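Local coordinates for protein PTHB1 (Homo sapiens, PDB 4YD8) that forms part of the BBSome, a coat complex thought to sort specific membrane proteins to the primary cilium, and is represented here by the protein's N-terminal seven-bladed beta-propeller, at residues 177-182 with 207-212; 263-268 with 272-277; 329-334 with 357-362. One frame throughout, in Å; residues are numbered along the deposited sequence.

Contact 1: 177-182 with 207-212; sequences RFLPGF and ESYKYQ
Glu207 OE1 accepts two hydrogen bonds, one of 2.6 Å from Tyr209 OH and one from water 1, which also donates to Pro180 O across the contact. The site is a junction between propeller blades: segment 177-182 leaves the outer strand 172-178 of one blade, and Glu207 and Tyr209 belong to the third strand, 205-210, of the next. The phenol meets OE1 from above the carboxylate plane, 55° out of it. Together with the waters, that bond probably restrains the carboxylate, whose other oxygen, OE2, faces the turn through water. Water 3 lies 2.6 Å from Glu207 OE2 and 2.8 Å from Gly181 O, while water 2 donates to OE2 and, weakly, to Pro180 O; not all the bonds of these two waters can be made at once. The backbone of Gly181, with a phi of 63°, turns in a region that residues with a side chain enter less readily.

Beside these waters the contact is apolar. Tyr209 has CG anti to its carbonyl carbon (chi1 -63°), which carries the ring toward the loop. Leu179 comes over one face of it in a CH-pi contact, CD2 lying 4.0 Å from the centroid of the Tyr209 ring and displaced toward the rim. Pro180 meets the phenol end obliquely, head-on to the tyrosine side chain, its CD 3.6 Å from Tyr209 OH.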
loop_
_atom_site.group_PDB
_atom_site.type_symbol
_atom_site.label_atom_id
_atom_site.label_comp_id
_atom_site.label_asym_id
_atom_site.label_seq_id
_atom_site.Cartn_x
_atom_site.Cartn_y
_atom_site.Cartn_z
ATOM N N ARG A 177 2.856 -5.721 -21.837
ATOM C CA ARG A 177 1.594 -5.970 -22.541
ATOM C C ARG A 177 0.642 -4.802 -22.369
ATOM O O ARG A 177 0.450 -4.329 -21.256
ATOM C CB ARG A 177 0.918 -7.234 -22.011
ATOM C CG ARG A 177 1.790 -8.478 -21.998
ATOM C CD ARG A 177 2.005 -9.036 -23.396
ATOM N NE ARG A 177 2.835 -10.238 -23.350
ATOM C CZ ARG A 177 4.080 -10.317 -23.810
ATOM N NH1 ARG A 177 4.659 -9.264 -24.381
ATOM N NH2 ARG A 177 4.742 -11.461 -23.715
ATOM N N PHE A 178 0.034 -4.339 -23.462
ATOM C CA PHE A 178 -1.003 -3.315 -23.365
ATOM C C PHE A 178 -2.345 -3.892 -22.943
ATOM O O PHE A 178 -2.809 -4.873 -23.518
ATOM C CB PHE A 178 -1.196 -2.592 -24.701
ATOM C CG PHE A 178 -0.083 -1.655 -25.057
ATOM C CD1 PHE A 178 0.148 -0.515 -24.304
ATOM C CD2 PHE A 178 0.713 -1.895 -26.165
ATOM C CE1 PHE A 178 1.162 0.356 -24.632
ATOM C CE2 PHE A 178 1.729 -1.027 -26.505
ATOM C CZ PHE A 178 1.957 0.102 -25.742
ATOM N N LEU A 179 -2.967 -3.261 -21.953
ATOM C CA LEU A 179 -4.346 -3.567 -21.557
ATOM C C LEU A 179 -5.376 -3.153 -22.600
ATOM O O LEU A 179 -5.338 -2.030 -23.090
ATOM C CB LEU A 179 -4.702 -2.849 -20.259
ATOM C CG LEU A 179 -3.935 -3.289 -19.009
ATOM C CD1 LEU A 179 -4.338 -2.425 -17.841
ATOM C CD2 LEU A 179 -4.233 -4.740 -18.726
ATOM N N PRO A 180 -6.340 -4.040 -22.890
ATOM C CA PRO A 180 -7.467 -3.641 -23.735
ATOM C C PRO A 180 -8.520 -2.897 -22.907
ATOM O O PRO A 180 -8.505 -2.982 -21.663
ATOM C CB PRO A 180 -7.995 -4.977 -24.257
ATOM C CG PRO A 180 -7.719 -5.929 -23.126
ATOM C CD PRO A 180 -6.435 -5.451 -22.472
ATOM N N GLY A 181 -9.394 -2.158 -23.586
ATOM C CA GLY A 181 -10.478 -1.435 -22.941
ATOM C C GLY A 181 -9.961 -0.372 -21.993
ATOM O O GLY A 181 -10.558 -0.104 -20.934
ATOM N N PHE A 182 -8.836 0.230 -22.374
ATOM C CA PHE A 182 -8.096 1.129 -21.493
ATOM C C PHE A 182 -8.347 2.584 -21.834
ATOM O O PHE A 182 -8.324 2.956 -22.999
ATOM C CB PHE A 182 -6.589 0.840 -21.576
ATOM C CG PHE A 182 -5.746 1.709 -20.671
ATOM C CD1 PHE A 182 -5.492 1.325 -19.352
ATOM C CD2 PHE A 182 -5.197 2.897 -21.136
ATOM C CE1 PHE A 182 -4.716 2.122 -18.519
ATOM C CE2 PHE A 182 -4.428 3.696 -20.304
ATOM C CZ PHE A 182 -4.187 3.306 -18.994
ATOM N N GLU A 207 -11.371 -5.763 -13.569
ATOM C CA GLU A 207 -10.860 -6.737 -14.527
ATOM C C GLU A 207 -9.753 -7.581 -13.927
ATOM O O GLU A 207 -8.908 -7.070 -13.196
ATOM C CB GLU A 207 -10.335 -6.022 -15.773
ATOM C CG GLU A 207 -11.344 -5.094 -16.396
ATOM C CD GLU A 207 -10.829 -4.430 -17.646
ATOM O OE1 GLU A 207 -9.593 -4.328 -17.801
ATOM O OE2 GLU A 207 -11.664 -4.017 -18.487
ATOM N N SER A 208 -9.764 -8.873 -14.237
ATOM C CA SER A 208 -8.743 -9.784 -13.747
ATOM C C SER A 208 -8.049 -10.438 -14.938
ATOM O O SER A 208 -8.707 -11.018 -15.796
ATOM C CB SER A 208 -9.351 -10.851 -12.837
ATOM O OG SER A 208 -8.369 -11.754 -12.351
ATOM N N TYR A 209 -6.724 -10.342 -14.970
ATOM C CA TYR A 209 -5.919 -10.930 -16.037
ATOM C C TYR A 209 -4.964 -11.983 -15.486
ATOM O O TYR A 209 -4.153 -11.679 -14.621
ATOM C CB TYR A 209 -5.098 -9.855 -16.753
ATOM C CG TYR A 209 -5.924 -8.811 -17.449
ATOM C CD1 TYR A 209 -6.320 -7.658 -16.784
ATOM C CD2 TYR A 209 -6.314 -8.978 -18.777
ATOM C CE1 TYR A 209 -7.085 -6.692 -17.415
ATOM C CE2 TYR A 209 -7.087 -8.012 -19.421
ATOM C CZ TYR A 209 -7.468 -6.870 -18.726
ATOM O OH TYR A 209 -8.229 -5.894 -19.335
ATOM N N LYS A 210 -5.045 -13.204 -16.001
ATOM C CA LYS A 210 -4.127 -14.267 -15.601
ATOM C C LYS A 210 -2.698 -13.941 -16.012
ATOM O O LYS A 210 -2.453 -13.520 -17.150
ATOM C CB LYS A 210 -4.545 -15.605 -16.212
ATOM C CG LYS A 210 -5.901 -16.111 -15.749
ATOM C CD LYS A 210 -5.832 -17.577 -15.334
ATOM C CE LYS A 210 -5.477 -17.736 -13.850
ATOM N NZ LYS A 210 -4.058 -17.404 -13.494
ATOM N N TYR A 211 -1.755 -14.137 -15.090
ATOM C CA TYR A 211 -0.350 -13.870 -15.381
ATOM C C TYR A 211 0.168 -14.628 -16.606
ATOM O O TYR A 211 0.859 -14.053 -17.455
ATOM C CB TYR A 211 0.532 -14.222 -14.183
ATOM C CG TYR A 211 1.995 -13.987 -14.470
ATOM C CD1 TYR A 211 2.501 -12.697 -14.543
ATOM C CD2 TYR A 211 2.865 -15.044 -14.676
ATOM C CE1 TYR A 211 3.826 -12.462 -14.804
ATOM C CE2 TYR A 211 4.208 -14.817 -14.939
ATOM C CZ TYR A 211 4.679 -13.518 -14.999
ATOM O OH TYR A 211 6.001 -13.267 -15.261
ATOM N N GLN A 212 -0.150 -15.915 -16.700
ATOM C CA GLN A 212 0.373 -16.712 -17.810
ATOM C C GLN A 212 -0.248 -16.297 -19.138
ATOM O O GLN A 212 0.420 -16.334 -20.169
ATOM C CB GLN A 212 0.159 -18.207 -17.566
ATOM C CG GLN A 212 0.925 -18.752 -16.352
ATOM C CD GLN A 212 2.447 -18.667 -16.492
ATOM O OE1 GLN A 212 2.982 -18.482 -17.589
ATOM N NE2 GLN A 212 3.148 -18.808 -15.372
HETATM O O HOH W 1 -8.238 -2.201 -18.873
HETATM O O HOH W 2 -10.942 -4.429 -20.979
HETATM O O HOH W 3 -12.389 -1.801 -19.646
#

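Contact 2: 263-268 with 272-277; sequences SVFVLG and FFCLKD
The beta hairpin formed by strands 263-268 and 271-275 makes up the two central strands of a four-stranded antiparallel propeller blade, and its halves are joined by four nearly straight backbone hydrogen bonds. Val264 pairs with Leu275 and Val266 with Phe273, each as a hydrogen-bonded pair; the shortest bond runs 2.8 Å from Leu275 N to Val264 O. The short strand segments run at 165° to each other, with their axes 4.6 Å apart.

The residues of these two pairs put their side chains on one face of the sheet. There Val264 CB lies against Leu275 CB, and Val266 CB against Phe273 CB at 4.2 Å. The other face is dominated by an aromatic-sulfur group at the non-hydrogen-bonded pair Phe265 and Cys274. Phe265 has CG anti to its carbonyl carbon (chi1 -73°), which leans the ring across to the partner strand, where Cys274 SG sits over its face, 4.1 Å from the centroid of the Phe265 ring. Phe272 arrives at the edge of the same ring, bringing its CE1 to 3.4 Å from Phe265 CD2. These two rings meet rim to rim, with planes only 17° apart and neither lying over the other. With an alanine in place of Phe265, the Cys274 sulfur would probably lose its aromatic cover and the Phe272 ring would be left to turn beside a gap. Phe265 also reaches Phe294 and Pro296 of strand 291-298, so this face packs against the next blade. Ser263 OG also approaches the sulfur, 3.6 Å from Cys274 SG.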
loop_
_atom_site.group_PDB
_atom_site.type_symbol
_atom_site.label_atom_id
_atom_site.label_comp_id
_atom_site.label_asym_id
_atom_site.label_seq_id
_atom_site.Cartn_x
_atom_site.Cartn_y
_atom_site.Cartn_z
ATOM N N SER A 263 -9.789 -12.594 -0.735
ATOM C CA SER A 263 -10.794 -11.592 -1.071
ATOM C C SER A 263 -10.202 -10.398 -1.807
ATOM O O SER A 263 -9.127 -9.892 -1.463
ATOM C CB SER A 263 -11.510 -11.091 0.185
ATOM O OG SER A 263 -12.382 -12.065 0.726
ATOM N N VAL A 264 -10.932 -9.943 -2.814
ATOM C CA VAL A 264 -10.581 -8.746 -3.556
ATOM C C VAL A 264 -11.381 -7.567 -3.026
ATOM O O VAL A 264 -12.591 -7.517 -3.209
ATOM C CB VAL A 264 -10.882 -8.908 -5.057
ATOM C CG1 VAL A 264 -10.528 -7.638 -5.795
ATOM C CG2 VAL A 264 -10.126 -10.109 -5.619
ATOM N N PHE A 265 -10.740 -6.624 -2.350
ATOM C CA PHE A 265 -11.511 -5.479 -1.863
ATOM C C PHE A 265 -11.352 -4.311 -2.809
ATOM O O PHE A 265 -10.236 -4.018 -3.253
ATOM C CB PHE A 265 -11.082 -5.095 -0.453
ATOM C CG PHE A 265 -11.550 -6.058 0.583
ATOM C CD1 PHE A 265 -10.848 -7.225 0.831
ATOM C CD2 PHE A 265 -12.711 -5.813 1.287
ATOM C CE1 PHE A 265 -11.297 -8.121 1.795
ATOM C CE2 PHE A 265 -13.147 -6.696 2.250
ATOM C CZ PHE A 265 -12.450 -7.850 2.484
ATOM N N VAL A 266 -12.475 -3.664 -3.135
ATOM C CA VAL A 266 -12.460 -2.488 -3.988
ATOM C C VAL A 266 -13.090 -1.303 -3.270
ATOM O O VAL A 266 -14.217 -1.379 -2.763
ATOM C CB VAL A 266 -13.194 -2.733 -5.322
ATOM C CG1 VAL A 266 -13.084 -1.485 -6.210
ATOM C CG2 VAL A 266 -12.579 -3.945 -6.026
ATOM N N LEU A 267 -12.326 -0.221 -3.183
ATOM C CA LEU A 267 -12.845 1.032 -2.662
ATOM C C LEU A 267 -13.347 1.896 -3.808
ATOM O O LEU A 267 -12.545 2.449 -4.553
ATOM C CB LEU A 267 -11.777 1.799 -1.891
ATOM C CG LEU A 267 -12.293 3.089 -1.228
ATOM C CD1 LEU A 267 -13.330 2.753 -0.136
ATOM C CD2 LEU A 267 -11.134 3.909 -0.640
ATOM N N GLY A 268 -14.664 2.016 -3.940
ATOM C CA GLY A 268 -15.242 2.863 -4.968
ATOM C C GLY A 268 -15.520 4.249 -4.420
ATOM O O GLY A 268 -15.376 4.492 -3.222
ATOM N N PHE A 272 -18.213 0.252 -1.192
ATOM C CA PHE A 272 -17.093 -0.575 -0.826
ATOM C C PHE A 272 -17.498 -2.015 -1.165
ATOM O O PHE A 272 -18.607 -2.453 -0.820
ATOM C CB PHE A 272 -16.793 -0.301 0.664
ATOM C CG PHE A 272 -16.136 -1.406 1.414
ATOM C CD1 PHE A 272 -14.875 -1.845 1.072
ATOM C CD2 PHE A 272 -16.728 -1.909 2.562
ATOM C CE1 PHE A 272 -14.248 -2.836 1.818
ATOM C CE2 PHE A 272 -16.112 -2.883 3.312
ATOM C CZ PHE A 272 -14.869 -3.354 2.941
ATOM N N PHE A 273 -16.630 -2.726 -1.877
ATOM C CA PHE A 273 -16.924 -4.077 -2.350
ATOM C C PHE A 273 -15.950 -5.119 -1.805
ATOM O O PHE A 273 -14.744 -4.884 -1.732
ATOM C CB PHE A 273 -16.857 -4.153 -3.886
ATOM C CG PHE A 273 -17.757 -3.186 -4.607
ATOM C CD1 PHE A 273 -17.380 -1.861 -4.793
ATOM C CD2 PHE A 273 -18.960 -3.621 -5.167
ATOM C CE1 PHE A 273 -18.216 -0.959 -5.502
ATOM C CE2 PHE A 273 -19.785 -2.743 -5.884
ATOM C CZ PHE A 273 -19.423 -1.411 -6.033
ATOM N N CYS A 274 -16.472 -6.294 -1.476
ATOM C CA CYS A 274 -15.641 -7.461 -1.229
ATOM C C CYS A 274 -15.987 -8.520 -2.265
ATOM O O CYS A 274 -17.113 -9.013 -2.285
ATOM C CB CYS A 274 -15.857 -7.997 0.192
ATOM S SG CYS A 274 -14.966 -9.542 0.495
ATOM N N LEU A 275 -15.033 -8.851 -3.143
ATOM C CA LEU A 275 -15.259 -9.842 -4.202
ATOM C C LEU A 275 -14.626 -11.184 -3.886
ATOM O O LEU A 275 -13.560 -11.246 -3.250
ATOM C CB LEU A 275 -14.695 -9.339 -5.538
ATOM C CG LEU A 275 -15.017 -7.901 -5.927
ATOM C CD1 LEU A 275 -14.458 -7.617 -7.332
ATOM C CD2 LEU A 275 -16.521 -7.622 -5.878
ATOM N N LYS A 276 -15.283 -12.257 -4.323
ATOM C CA LYS A 276 -14.647 -13.576 -4.362
ATOM C C LYS A 276 -13.565 -13.547 -5.425
ATOM O O LYS A 276 -13.602 -12.685 -6.306
ATOM C CB LYS A 276 -15.660 -14.683 -4.671
ATOM C CG LYS A 276 -16.616 -14.969 -3.526
ATOM C CD LYS A 276 -17.793 -15.820 -3.970
ATOM C CE LYS A 276 -17.338 -17.085 -4.675
ATOM N NZ LYS A 276 -16.294 -17.810 -3.900
ATOM N N ASP A 277 -12.612 -14.478 -5.327
ATOM C CA ASP A 277 -11.501 -14.604 -6.276
ATOM C C ASP A 277 -11.959 -14.712 -7.716
ATOM O O ASP A 277 -11.237 -14.316 -8.626
ATOM C CB ASP A 277 -10.652 -15.840 -5.953
ATOM C CG ASP A 277 -9.852 -15.676 -4.693
ATOM O OD1 ASP A 277 -10.169 -14.757 -3.908
ATOM O OD2 ASP A 277 -8.915 -16.468 -4.484
#

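Contact 3: 329-334 with 357-362; sequences QLPHIP and HLQCSY
His357, at the start of strand 357-362, lays its imidazole face to face on that of His332, which projects from the loop linking two blades of the propeller. The ring centroids are 3.5 Å apart and the planes differ by 17°, although the two side chains approach each other at about a right angle. His332 NE2 stands over the His357 ring, offset toward its rim and 3.1 Å from His357 ND1. That nitrogen pair is close because the rings are stacked; its angle is too poor for a hydrogen bond. Both histidines have CG anti to the carbonyl carbon, and each ring is thereby sent toward the other segment. His357 CB also touches the partner ring, 3.6 Å from His332 CD2. With the rings so near, having both protonated at once would probably be unfavourable.

Leu358 turns away from the loop, and the next residue to face it is Gln359. Its CG is anti to the backbone N (chi1 178°) and the chain beyond is extended, which carries the amide across to Pro331. In the conformer described, Gln359 OE1 comes to 3.6 Å from Pro331 CD; a second conformer is present, so this touch is less certain than the stack.

Strand 357-362 is the third of its blade, lying between strand 348-353 and the N-terminal strand 8-17, which supplies the outer edge. The loop carrying Pro331 and His332 runs from strand 323-329 of the preceding blade to the inner strand 334-342 of this one.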
loop_
_atom_site.group_PDB
_atom_site.type_symbol
_atom_site.label_atom_id
_atom_site.label_comp_id
_atom_site.label_asym_id
_atom_site.label_seq_id
_atom_site.Cartn_x
_atom_site.Cartn_y
_atom_site.Cartn_z
ATOM N N GLN A 329 -12.056 10.883 14.896
ATOM C CA GLN A 329 -11.746 12.078 14.143
ATOM C C GLN A 329 -10.241 12.191 14.049
ATOM O O GLN A 329 -9.539 12.043 15.049
ATOM C CB GLN A 329 -12.340 13.322 14.806
ATOM C CG GLN A 329 -12.214 14.595 13.973
ATOM C CD GLN A 329 -12.936 15.779 14.601
ATOM O OE1 GLN A 329 -13.418 15.698 15.733
ATOM N NE2 GLN A 329 -13.017 16.885 13.866
ATOM N N LEU A 330 -9.748 12.424 12.839
ATOM C CA LEU A 330 -8.340 12.695 12.620
ATOM C C LEU A 330 -8.155 14.198 12.448
ATOM O O LEU A 330 -9.077 14.884 12.012
ATOM C CB LEU A 330 -7.824 11.953 11.384
ATOM C CG LEU A 330 -8.087 10.449 11.291
ATOM C CD1 LEU A 330 -7.451 9.883 10.021
ATOM C CD2 LEU A 330 -7.580 9.720 12.522
ATOM N N PRO A 331 -6.960 14.711 12.782
ATOM C CA PRO A 331 -6.652 16.133 12.576
ATOM C C PRO A 331 -6.524 16.493 11.098
ATOM O O PRO A 331 -6.631 17.664 10.731
ATOM C CB PRO A 331 -5.315 16.312 13.304
ATOM C CG PRO A 331 -4.720 14.960 13.366
ATOM C CD PRO A 331 -5.870 14.004 13.474
ATOM N N HIS A 332 -6.311 15.490 10.252
ATOM C CA HIS A 332 -6.094 15.736 8.830
ATOM C C HIS A 332 -6.694 14.622 7.982
ATOM O O HIS A 332 -6.823 13.491 8.442
ATOM C CB HIS A 332 -4.594 15.868 8.540
ATOM C CG HIS A 332 -3.920 16.938 9.347
ATOM N ND1 HIS A 332 -4.005 18.275 9.027
ATOM C CD2 HIS A 332 -3.168 16.865 10.472
ATOM C CE1 HIS A 332 -3.330 18.983 9.918
ATOM N NE2 HIS A 332 -2.815 18.151 10.804
ATOM N N ILE A 333 -7.052 14.941 6.744
ATOM C CA ILE A 333 -7.586 13.943 5.826
ATOM C C ILE A 333 -6.494 12.976 5.379
ATOM O O ILE A 333 -5.493 13.389 4.814
ATOM C CB ILE A 333 -8.209 14.600 4.578
ATOM C CG1 ILE A 333 -9.389 15.486 4.979
ATOM C CG2 ILE A 333 -8.649 13.537 3.568
ATOM C CD1 ILE A 333 -9.961 16.293 3.829
ATOM N N PRO A 334 -6.696 11.678 5.626
ATOM C CA PRO A 334 -5.692 10.680 5.249
ATOM C C PRO A 334 -5.748 10.358 3.748
ATOM O O PRO A 334 -6.833 10.133 3.215
ATOM C CB PRO A 334 -6.080 9.467 6.091
ATOM C CG PRO A 334 -7.600 9.608 6.258
ATOM C CD PRO A 334 -7.893 11.080 6.250
ATOM N N HIS A 357 1.290 15.339 6.884
ATOM C CA HIS A 357 1.081 15.045 8.300
ATOM C C HIS A 357 1.096 13.533 8.484
ATOM O O HIS A 357 0.302 12.808 7.883
ATOM C CB HIS A 357 -0.221 15.654 8.813
ATOM C CG HIS A 357 -0.208 17.150 8.830
ATOM N ND1 HIS A 357 0.159 17.879 9.942
ATOM C CD2 HIS A 357 -0.493 18.056 7.863
ATOM C CE1 HIS A 357 0.086 19.169 9.665
ATOM N NE2 HIS A 357 -0.306 19.303 8.409
ATOM N N LEU A 358 2.031 13.068 9.298
ATOM C CA LEU A 358 2.220 11.645 9.527
ATOM C C LEU A 358 1.986 11.356 11.001
ATOM O O LEU A 358 2.625 11.971 11.865
ATOM C CB LEU A 358 3.625 11.220 9.100
ATOM C CG LEU A 358 4.017 9.743 9.234
ATOM C CD1 LEU A 358 3.171 8.876 8.301
ATOM C CD2 LEU A 358 5.499 9.572 8.948
ATOM N N GLN A 359 1.086 10.429 11.305
ATOM C CA GLN A 359 0.683 10.198 12.695
ATOM C C GLN A 359 0.534 8.719 13.045
ATOM O O GLN A 359 -0.022 7.935 12.254
ATOM C CB GLN A 359 -0.642 10.921 12.988
ATOM C CG GLN A 359 -1.176 10.684 14.425
ATOM C CD GLN A 359 -2.309 11.614 14.762
ATOM O OE1 GLN A 359 -3.399 11.502 14.205
ATOM N NE2 GLN A 359 -2.061 12.547 15.680
ATOM N N CYS A 360 0.996 8.339 14.230
ATOM C CA CYS A 360 0.771 6.986 14.748
ATOM C C CYS A 360 -0.241 7.047 15.870
ATOM O O CYS A 360 -0.158 7.927 16.735
ATOM C CB CYS A 360 2.066 6.356 15.288
ATOM S SG CYS A 360 3.382 6.179 14.077
ATOM N N SER A 361 -1.177 6.107 15.872
ATOM C CA SER A 361 -2.171 6.039 16.939
ATOM C C SER A 361 -2.519 4.595 17.281
ATOM O O SER A 361 -2.196 3.665 16.530
ATOM C CB SER A 361 -3.433 6.806 16.544
ATOM O OG SER A 361 -3.972 6.289 15.348
ATOM N N TYR A 362 -3.155 4.417 18.436
ATOM C CA TYR A 362 -3.611 3.114 18.872
ATOM C C TYR A 362 -5.102 2.963 18.585
ATOM O O TYR A 362 -5.848 3.946 18.525
ATOM C CB TYR A 362 -3.369 2.906 20.365
ATOM C CG TYR A 362 -1.939 3.037 20.844
ATOM C CD1 TYR A 362 -0.949 2.152 20.420
ATOM C CD2 TYR A 362 -1.594 4.001 21.780
ATOM C CE1 TYR A 362 0.357 2.260 20.893
ATOM C CE2 TYR A 362 -0.301 4.109 22.268
ATOM C CZ TYR A 362 0.670 3.240 21.823
ATOM O OH TYR A 362 1.950 3.360 22.321
#

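In the fold
The three contacts follow one another along the chain and lie in different parts of the seven-bladed propeller ring. Contacts 1 and 3, on opposite sides of the chain's centre with their own centres about 36 Å apart, repeat one topology: a loop leaving the outer strand of a blade meets the third strand of the next. Contact 2 instead lies within a blade, the one directly after that of strand 205-210; its centre is about 18 Å from that of contact 1 and about 25 Å from that of contact 3. Contact 3 belongs to the last blade, completed by strand 8-17, where the two ends of the propeller domain join and close the ring.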